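Local coordinates for exopolygalacturonase (Yersinia enterocolitica, PDB 2UVF), which is a family 28 exopolygalacturonase of the periplasm that hydrolyses polygalacturonate, the backbone of pectin, from its chain ends, at residues C187-L201 and M207-E221. Residues are numbered along the deposited sequence; the frame is centred on the assembly and turned at random.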
ATOM      1  N   CYS A 187     -21.760 -14.056   7.246  1.00 56.63           N
ATOM      2  CA  CYS A 187     -20.980 -14.947   8.099  1.00 56.00           C
ATOM      3  C   CYS A 187     -19.641 -14.331   8.517  1.00 55.10           C
ATOM      4  O   CYS A 187     -19.219 -13.301   7.984  1.00 55.26           O
ATOM      5  CB  CYS A 187     -20.752 -16.313   7.418  1.00 56.37           C
ATOM      6  SG  CYS A 187     -20.010 -16.310   5.725  1.00 58.58           S
ATOM      7  N   ARG A 188     -18.999 -14.956   9.500  1.00 53.70           N
ATOM      8  CA  ARG A 188     -17.605 -14.705   9.801  1.00 52.29           C
ATOM      9  C   ARG A 188     -16.937 -16.062   9.995  1.00 51.50           C
ATOM     10  O   ARG A 188     -17.264 -16.791  10.941  1.00 51.50           O
ATOM     11  CB  ARG A 188     -17.456 -13.828  11.048  1.00 52.26           C
ATOM     12  CG  ARG A 188     -16.004 -13.548  11.450  1.00 51.94           C
ATOM     13  CD  ARG A 188     -15.912 -12.821  12.783  1.00 51.90           C
ATOM     14  NE  ARG A 188     -16.588 -11.534  12.700  1.00 51.07           N
ATOM     15  CZ  ARG A 188     -17.201 -10.912  13.706  1.00 51.94           C
ATOM     16  NH1 ARG A 188     -17.247 -11.437  14.932  1.00 52.17           N
ATOM     17  NH2 ARG A 188     -17.787  -9.746  13.474  1.00 51.44           N
ATOM     18  N   VAL A 189     -16.035 -16.415   9.078  1.00 50.23           N
ATOM     19  CA  VAL A 189     -15.247 -17.642   9.203  1.00 49.30           C
ATOM     20  C   VAL A 189     -14.069 -17.367  10.146  1.00 49.15           C
ATOM     21  O   VAL A 189     -13.313 -16.430   9.919  1.00 49.21           O
ATOM     22  CB  VAL A 189     -14.752 -18.143   7.818  1.00 49.16           C
ATOM     23  CG1 VAL A 189     -13.972 -19.449   7.937  1.00 48.60           C
ATOM     24  CG2 VAL A 189     -15.912 -18.315   6.876  1.00 48.42           C
ATOM     25  N   GLU A 190     -13.937 -18.169  11.205  1.00 48.69           N
ATOM     26  CA  GLU A 190     -12.866 -18.024  12.189  1.00 48.53           C
ATOM     27  C   GLU A 190     -11.773 -19.071  11.993  1.00 48.05           C
ATOM     28  O   GLU A 190     -12.066 -20.260  11.894  1.00 47.55           O
ATOM     29  CB  GLU A 190     -13.385 -18.143  13.637  1.00 48.72           C
ATOM     30  CG  GLU A 190     -14.722 -17.471  13.940  1.00 50.61           C
ATOM     31  CD  GLU A 190     -14.610 -16.016  14.389  1.00 53.14           C
ATOM     32  OE1 GLU A 190     -13.595 -15.354  14.076  1.00 52.90           O
ATOM     33  OE2 GLU A 190     -15.557 -15.534  15.057  1.00 54.17           O
ATOM     34  N   ILE A 191     -10.520 -18.612  11.941  1.00 47.74           N
ATOM     35  CA  ILE A 191      -9.336 -19.478  12.051  1.00 47.04           C
ATOM     36  C   ILE A 191      -8.679 -19.185  13.414  1.00 47.63           C
ATOM     37  O   ILE A 191      -7.882 -18.237  13.524  1.00 47.97           O
ATOM     38  CB  ILE A 191      -8.315 -19.212  10.906  1.00 47.08           C
ATOM     39  CG1 ILE A 191      -8.951 -19.469   9.524  1.00 46.61           C
ATOM     40  CG2 ILE A 191      -7.035 -20.036  11.107  1.00 47.01           C
ATOM     41  CD1 ILE A 191      -8.200 -18.898   8.363  1.00 45.62           C
ATOM     42  N   PRO A 192      -9.032 -19.965  14.465  1.00 47.45           N
ATOM     43  CA  PRO A 192      -8.453 -19.821  15.808  1.00 47.11           C
ATOM     44  C   PRO A 192      -6.929 -19.999  15.896  1.00 47.14           C
ATOM     45  O   PRO A 192      -6.288 -20.358  14.907  1.00 46.80           O
ATOM     46  CB  PRO A 192      -9.167 -20.934  16.612  1.00 47.44           C
ATOM     47  CG  PRO A 192      -9.661 -21.904  15.595  1.00 47.31           C
ATOM     48  CD  PRO A 192     -10.047 -21.040  14.437  1.00 47.67           C
ATOM     49  N   ALA A 193      -6.364 -19.763  17.086  1.00 47.23           N
ATOM     50  CA  ALA A 193      -4.943 -20.036  17.351  1.00 47.12           C
ATOM     51  C   ALA A 193      -4.514 -21.404  16.809  1.00 46.91           C
ATOM     52  O   ALA A 193      -5.277 -22.373  16.861  1.00 47.21           O
ATOM     53  CB  ALA A 193      -4.626 -19.921  18.850  1.00 47.18           C
ATOM     54  N   GLY A 194      -3.295 -21.460  16.280  1.00 46.17           N
ATOM     55  CA  GLY A 194      -2.756 -22.668  15.665  1.00 45.56           C
ATOM     56  C   GLY A 194      -2.205 -22.400  14.276  1.00 45.00           C
ATOM     57  O   GLY A 194      -2.570 -21.415  13.632  1.00 44.53           O
ATOM     58  N   THR A 195      -1.325 -23.285  13.825  1.00 44.67           N
ATOM     59  CA  THR A 195      -0.724 -23.197  12.503  1.00 44.98           C
ATOM     60  C   THR A 195      -1.390 -24.175  11.534  1.00 44.97           C
ATOM     61  O   THR A 195      -1.158 -25.390  11.601  1.00 45.58           O
ATOM     62  CB  THR A 195       0.776 -23.463  12.583  1.00 45.02           C
ATOM     63  OG1 THR A 195       1.367 -22.487  13.447  1.00 46.05           O
ATOM     64  CG2 THR A 195       1.430 -23.385  11.204  1.00 44.50           C
ATOM     65  N   TYR A 196      -2.203 -23.621  10.631  1.00 44.69           N
ATOM     66  CA  TYR A 196      -2.971 -24.371   9.623  1.00 44.10           C
ATOM     67  C   TYR A 196      -2.396 -24.201   8.210  1.00 43.56           C
ATOM     68  O   TYR A 196      -2.619 -23.170   7.558  1.00 43.56           O
ATOM     69  CB  TYR A 196      -4.431 -23.897   9.628  1.00 44.51           C
ATOM     70  CG  TYR A 196      -5.085 -23.901  11.000  1.00 45.22           C
ATOM     71  CD1 TYR A 196      -5.896 -24.957  11.407  1.00 46.33           C
ATOM     72  CD2 TYR A 196      -4.890 -22.843  11.890  1.00 46.08           C
ATOM     73  CE1 TYR A 196      -6.502 -24.962  12.685  1.00 46.49           C
ATOM     74  CE2 TYR A 196      -5.486 -22.837  13.162  1.00 45.63           C
ATOM     75  CZ  TYR A 196      -6.286 -23.893  13.548  1.00 45.54           C
ATOM     76  OH  TYR A 196      -6.861 -23.881  14.790  1.00 45.58           O
ATOM     77  N   LYS A 197      -1.646 -25.204   7.747  1.00 43.14           N
ATOM     78  CA  LYS A 197      -1.178 -25.251   6.349  1.00 42.31           C
ATOM     79  C   LYS A 197      -2.374 -25.340   5.402  1.00 41.92           C
ATOM     80  O   LYS A 197      -3.367 -26.019   5.692  1.00 42.27           O
ATOM     81  CB  LYS A 197      -0.203 -26.414   6.116  1.00 42.10           C
ATOM     82  CG  LYS A 197       0.357 -26.466   4.697  1.00 42.01           C
ATOM     83  CD  LYS A 197       1.670 -27.236   4.593  1.00 43.56           C
ATOM     84  CE  LYS A 197       2.849 -26.353   4.988  1.00 43.93           C
ATOM     85  NZ  LYS A 197       4.055 -26.639   4.182  1.00 44.27           N
ATOM     86  N   SER A 198      -2.300 -24.625   4.286  1.00 41.45           N
ATOM     87  CA  SER A 198      -3.406 -24.577   3.332  1.00 40.84           C
ATOM     88  C   SER A 198      -2.888 -24.219   1.946  1.00 40.72           C
ATOM     89  O   SER A 198      -1.820 -23.616   1.810  1.00 40.52           O
ATOM     90  CB  SER A 198      -4.474 -23.585   3.796  1.00 40.64           C
ATOM     91  OG  SER A 198      -5.490 -23.387   2.819  1.00 40.92           O
ATOM     92  N   GLY A 199      -3.638 -24.627   0.923  1.00 40.48           N
ATOM     93  CA  GLY A 199      -3.384 -24.208  -0.458  1.00 40.06           C
ATOM     94  C   GLY A 199      -4.318 -23.074  -0.801  1.00 39.75           C
ATOM     95  O   GLY A 199      -4.965 -22.505   0.086  1.00 39.78           O
ATOM     96  N   ALA A 200      -4.416 -22.751  -2.083  1.00 39.50           N
ATOM     97  CA  ALA A 200      -5.297 -21.666  -2.527  1.00 39.83           C
ATOM     98  C   ALA A 200      -6.719 -21.839  -2.029  1.00 39.78           C
ATOM     99  O   ALA A 200      -7.281 -22.919  -2.121  1.00 40.46           O
ATOM    100  CB  ALA A 200      -5.283 -21.529  -4.054  1.00 39.52           C
ATOM    101  N   LEU A 201      -7.288 -20.759  -1.504  1.00 39.82           N
ATOM    102  CA  LEU A 201      -8.668 -20.737  -1.033  1.00 39.69           C
ATOM    103  C   LEU A 201      -9.397 -19.688  -1.856  1.00 39.71           C
ATOM    104  O   LEU A 201      -8.772 -18.792  -2.398  1.00 39.57           O
ATOM    105  CB  LEU A 201      -8.739 -20.377   0.459  1.00 39.52           C
ATOM    106  CG  LEU A 201      -7.868 -21.169   1.446  1.00 39.93           C
ATOM    107  CD1 LEU A 201      -7.631 -20.366   2.726  1.00 40.64           C
ATOM    108  CD2 LEU A 201      -8.450 -22.558   1.771  1.00 38.26           C
ATOM    109  N   MET A 207     -19.024 -11.906   3.079  1.00 42.86           N
ATOM    110  CA  MET A 207     -18.403 -12.683   4.155  1.00 42.30           C
ATOM    111  C   MET A 207     -17.233 -11.938   4.823  1.00 42.10           C
ATOM    112  O   MET A 207     -16.751 -10.919   4.321  1.00 42.36           O
ATOM    113  CB  MET A 207     -17.958 -14.069   3.653  1.00 42.32           C
ATOM    114  CG  MET A 207     -16.804 -14.050   2.656  1.00 41.34           C
ATOM    115  SD  MET A 207     -15.978 -15.632   2.476  1.00 43.01           S
ATOM    116  CE  MET A 207     -15.013 -15.720   3.997  1.00 42.29           C
ATOM    117  N   THR A 208     -16.814 -12.449   5.975  1.00 41.58           N
ATOM    118  CA  THR A 208     -15.630 -11.982   6.681  1.00 41.03           C
ATOM    119  C   THR A 208     -14.835 -13.222   7.009  1.00 41.01           C
ATOM    120  O   THR A 208     -15.394 -14.212   7.473  1.00 41.06           O
ATOM    121  CB  THR A 208     -15.971 -11.260   8.004  1.00 40.61           C
ATOM    122  OG1 THR A 208     -16.641 -10.029   7.724  1.00 39.98           O
ATOM    123  CG2 THR A 208     -14.694 -10.978   8.823  1.00 40.10           C
ATOM    124  N   LEU A 209     -13.540 -13.178   6.718  1.00 41.09           N
ATOM    125  CA  LEU A 209     -12.609 -14.186   7.183  1.00 40.76           C
ATOM    126  C   LEU A 209     -11.776 -13.519   8.259  1.00 41.06           C
ATOM    127  O   LEU A 209     -11.088 -12.532   8.007  1.00 41.62           O
ATOM    128  CB  LEU A 209     -11.742 -14.716   6.039  1.00 40.56           C
ATOM    129  CG  LEU A 209     -10.577 -15.659   6.338  1.00 40.06           C
ATOM    130  CD1 LEU A 209     -11.044 -17.019   6.860  1.00 40.91           C
ATOM    131  CD2 LEU A 209      -9.725 -15.826   5.091  1.00 40.41           C
ATOM    132  N   ASN A 210     -11.862 -14.065   9.462  1.00 40.98           N
ATOM    133  CA  ASN A 210     -11.210 -13.530  10.627  1.00 40.89           C
ATOM    134  C   ASN A 210     -10.132 -14.486  11.119  1.00 41.35           C
ATOM    135  O   ASN A 210     -10.425 -15.609  11.540  1.00 41.55           O
ATOM    136  CB  ASN A 210     -12.247 -13.290  11.732  1.00 40.70           C
ATOM    137  CG  ASN A 210     -11.666 -12.564  12.926  1.00 40.42           C
ATOM    138  OD1 ASN A 210     -11.280 -11.394  12.820  1.00 38.27           O
ATOM    139  ND2 ASN A 210     -11.596 -13.253  14.077  1.00 37.06           N
ATOM    140  N   LEU A 211      -8.887 -14.018  11.062  1.00 41.14           N
ATOM    141  CA  LEU A 211      -7.762 -14.704  11.649  1.00 41.47           C
ATOM    142  C   LEU A 211      -7.554 -14.167  13.073  1.00 41.75           C
ATOM    143  O   LEU A 211      -7.218 -12.998  13.262  1.00 41.75           O
ATOM    144  CB  LEU A 211      -6.514 -14.512  10.770  1.00 41.33           C
ATOM    145  CG  LEU A 211      -6.653 -14.931   9.302  1.00 41.65           C
ATOM    146  CD1 LEU A 211      -6.591 -13.725   8.364  1.00 41.43           C
ATOM    147  CD2 LEU A 211      -5.565 -15.925   8.965  1.00 42.21           C
ATOM    148  N   GLN A 212      -7.775 -15.023  14.069  1.00 41.88           N
ATOM    149  CA  GLN A 212      -7.779 -14.621  15.476  1.00 41.41           C
ATOM    150  C   GLN A 212      -6.371 -14.566  16.046  1.00 40.65           C
ATOM    151  O   GLN A 212      -5.423 -15.067  15.443  1.00 40.48           O
ATOM    152  CB  GLN A 212      -8.590 -15.624  16.310  1.00 41.73           C
ATOM    153  CG  GLN A 212     -10.094 -15.626  16.065  1.00 42.04           C
ATOM    154  CD  GLN A 212     -10.813 -16.657  16.935  1.00 42.53           C
ATOM    155  OE1 GLN A 212     -10.408 -17.814  17.005  1.00 44.89           O
ATOM    156  NE2 GLN A 212     -11.868 -16.234  17.607  1.00 42.89           N
ATOM    157  N   ALA A 213      -6.245 -13.971  17.227  1.00 39.89           N
ATOM    158  CA  ALA A 213      -4.962 -13.927  17.935  1.00 38.79           C
ATOM    159  C   ALA A 213      -4.328 -15.320  18.035  1.00 38.46           C
ATOM    160  O   ALA A 213      -4.924 -16.268  18.575  1.00 38.68           O
ATOM    161  CB  ALA A 213      -5.137 -13.318  19.300  1.00 38.98           C
ATOM    162  N   GLY A 214      -3.129 -15.446  17.485  1.00 37.11           N
ATOM    163  CA  GLY A 214      -2.408 -16.713  17.518  1.00 36.42           C
ATOM    164  C   GLY A 214      -2.576 -17.599  16.297  1.00 35.21           C
ATOM    165  O   GLY A 214      -1.865 -18.586  16.168  1.00 34.64           O
ATOM    166  N   ALA A 215      -3.514 -17.241  15.414  1.00 34.90           N
ATOM    167  CA  ALA A 215      -3.726 -17.941  14.132  1.00 34.40           C
ATOM    168  C   ALA A 215      -2.642 -17.699  13.082  1.00 34.28           C
ATOM    169  O   ALA A 215      -2.289 -16.561  12.806  1.00 34.97           O
ATOM    170  CB  ALA A 215      -5.084 -17.578  13.537  1.00 34.09           C
ATOM    171  N   ILE A 216      -2.126 -18.770  12.485  1.00 33.82           N
ATOM    172  CA  ILE A 216      -1.236 -18.654  11.315  1.00 33.09           C
ATOM    173  C   ILE A 216      -1.784 -19.476  10.158  1.00 33.21           C
ATOM    174  O   ILE A 216      -1.851 -20.707  10.222  1.00 32.26           O
ATOM    175  CB  ILE A 216       0.228 -19.066  11.601  1.00 32.87           C
ATOM    176  CG1 ILE A 216       0.817 -18.241  12.751  1.00 32.95           C
ATOM    177  CG2 ILE A 216       1.096 -18.908  10.344  1.00 31.33           C
ATOM    178  CD1 ILE A 216       2.171 -18.748  13.239  1.00 33.02           C
ATOM    179  N   LEU A 217      -2.203 -18.769   9.111  1.00 33.44           N
ATOM    180  CA  LEU A 217      -2.490 -19.397   7.835  1.00 33.24           C
ATOM    181  C   LEU A 217      -1.197 -19.513   7.052  1.00 33.32           C
ATOM    182  O   LEU A 217      -0.668 -18.519   6.518  1.00 33.14           O
ATOM    183  CB  LEU A 217      -3.576 -18.637   7.060  1.00 33.39           C
ATOM    184  CG  LEU A 217      -4.047 -19.273   5.741  1.00 34.18           C
ATOM    185  CD1 LEU A 217      -4.793 -20.595   5.964  1.00 33.88           C
ATOM    186  CD2 LEU A 217      -4.893 -18.294   4.938  1.00 32.92           C
ATOM    187  N   LEU A 218      -0.695 -20.748   7.001  1.00 33.37           N
ATOM    188  CA  LEU A 218       0.561 -21.083   6.345  1.00 33.91           C
ATOM    189  C   LEU A 218       0.341 -21.630   4.919  1.00 34.67           C
ATOM    190  O   LEU A 218      -0.396 -22.591   4.715  1.00 34.75           O
ATOM    191  CB  LEU A 218       1.375 -22.082   7.203  1.00 33.51           C
ATOM    192  CG  LEU A 218       2.808 -22.459   6.773  1.00 33.72           C
ATOM    193  CD1 LEU A 218       3.701 -21.244   6.514  1.00 34.04           C
ATOM    194  CD2 LEU A 218       3.476 -23.384   7.791  1.00 33.60           C
ATOM    195  N   GLY A 219       0.997 -21.018   3.941  1.00 35.03           N
ATOM    196  CA  GLY A 219       0.952 -21.514   2.582  1.00 36.26           C
ATOM    197  C   GLY A 219       1.518 -22.912   2.482  1.00 36.79           C
ATOM    198  O   GLY A 219       2.469 -23.257   3.193  1.00 36.97           O
ATOM    199  N   SER A 220       0.905 -23.732   1.628  1.00 37.74           N
ATOM    200  CA  SER A 220       1.480 -25.021   1.250  1.00 38.40           C
ATOM    201  C   SER A 220       2.687 -24.720   0.377  1.00 38.52           C
ATOM    202  O   SER A 220       2.742 -23.685  -0.282  1.00 39.07           O
ATOM    203  CB  SER A 220       0.456 -25.864   0.490  1.00 38.76           C
ATOM    204  OG  SER A 220       1.079 -26.924  -0.217  1.00 40.11           O
ATOM    205  N   GLU A 221       3.681 -25.590   0.404  1.00 38.63           N
ATOM    206  CA  GLU A 221       4.829 -25.427  -0.477  1.00 38.86           C
ATOM    207  C   GLU A 221       4.667 -26.255  -1.777  1.00 38.12           C
ATOM    208  O   GLU A 221       5.547 -26.246  -2.641  1.00 38.05           O
ATOM    209  CB  GLU A 221       6.140 -25.725   0.275  1.00 38.74           C
ATOM    210  CG  GLU A 221       6.458 -27.213   0.542  1.00 43.16           C
ATOM    211  CD  GLU A 221       5.621 -27.852   1.665  1.00 46.72           C
ATOM    212  OE1 GLU A 221       4.414 -27.540   1.808  1.00 48.06           O
ATOM    213  OE2 GLU A 221       6.182 -28.693   2.405  1.00 48.94           O
TER
HETATM  214  O   HOH W   1      -8.500 -18.815  18.907  1.00 36.91           O
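Val189 and Leu209, like Thr195 and Ile216 beyond the corner, are paired in parallel, a worked example of how successive coils of a right-handed beta-helix stack. Strand 187-191 runs beside 207-211, their axes approaching to 4.6 Å, and 194-198 beside 215-219. Backbone bonds run through both ladders, nearly straight from Asn210 N to Val189 O (2.8 Å, 174°). Between the ladders the register slips by one residue, taken up by the type II turn from Gln212 to Ala215; at this corner a water accepts from Ala193 N and donates to Gln212 OE1.

Apolar contacts fill the inside. Ile191, with CG1 anti to its carbonyl carbon (chi1 -60°), sets CD1 against Leu209 CD1 (3.7 Å) and alongside Leu211 CD2 (4.0 Å); Leu217 CD2 reaches Leu201 CD1 (4.1 Å).

Polar side chains meet on the other face, that of Glu190, Asn210 and Lys197. Asn210 ND2 donates to OE1 of the buried Glu190 at 2.9 Å, nearly along the C-O axis, with amide and carboxylate planes 73° apart. Bent at its last two torsions, Lys197 brings NZ over the carboxylate plane of Glu221, 2.6 Å from OE1, in a salt bridge.

Helix 173-181 packs Ile176 on Leu201 and Leu217, while strands 156-158 and 258-264 continue the stack on either side of the first ladder.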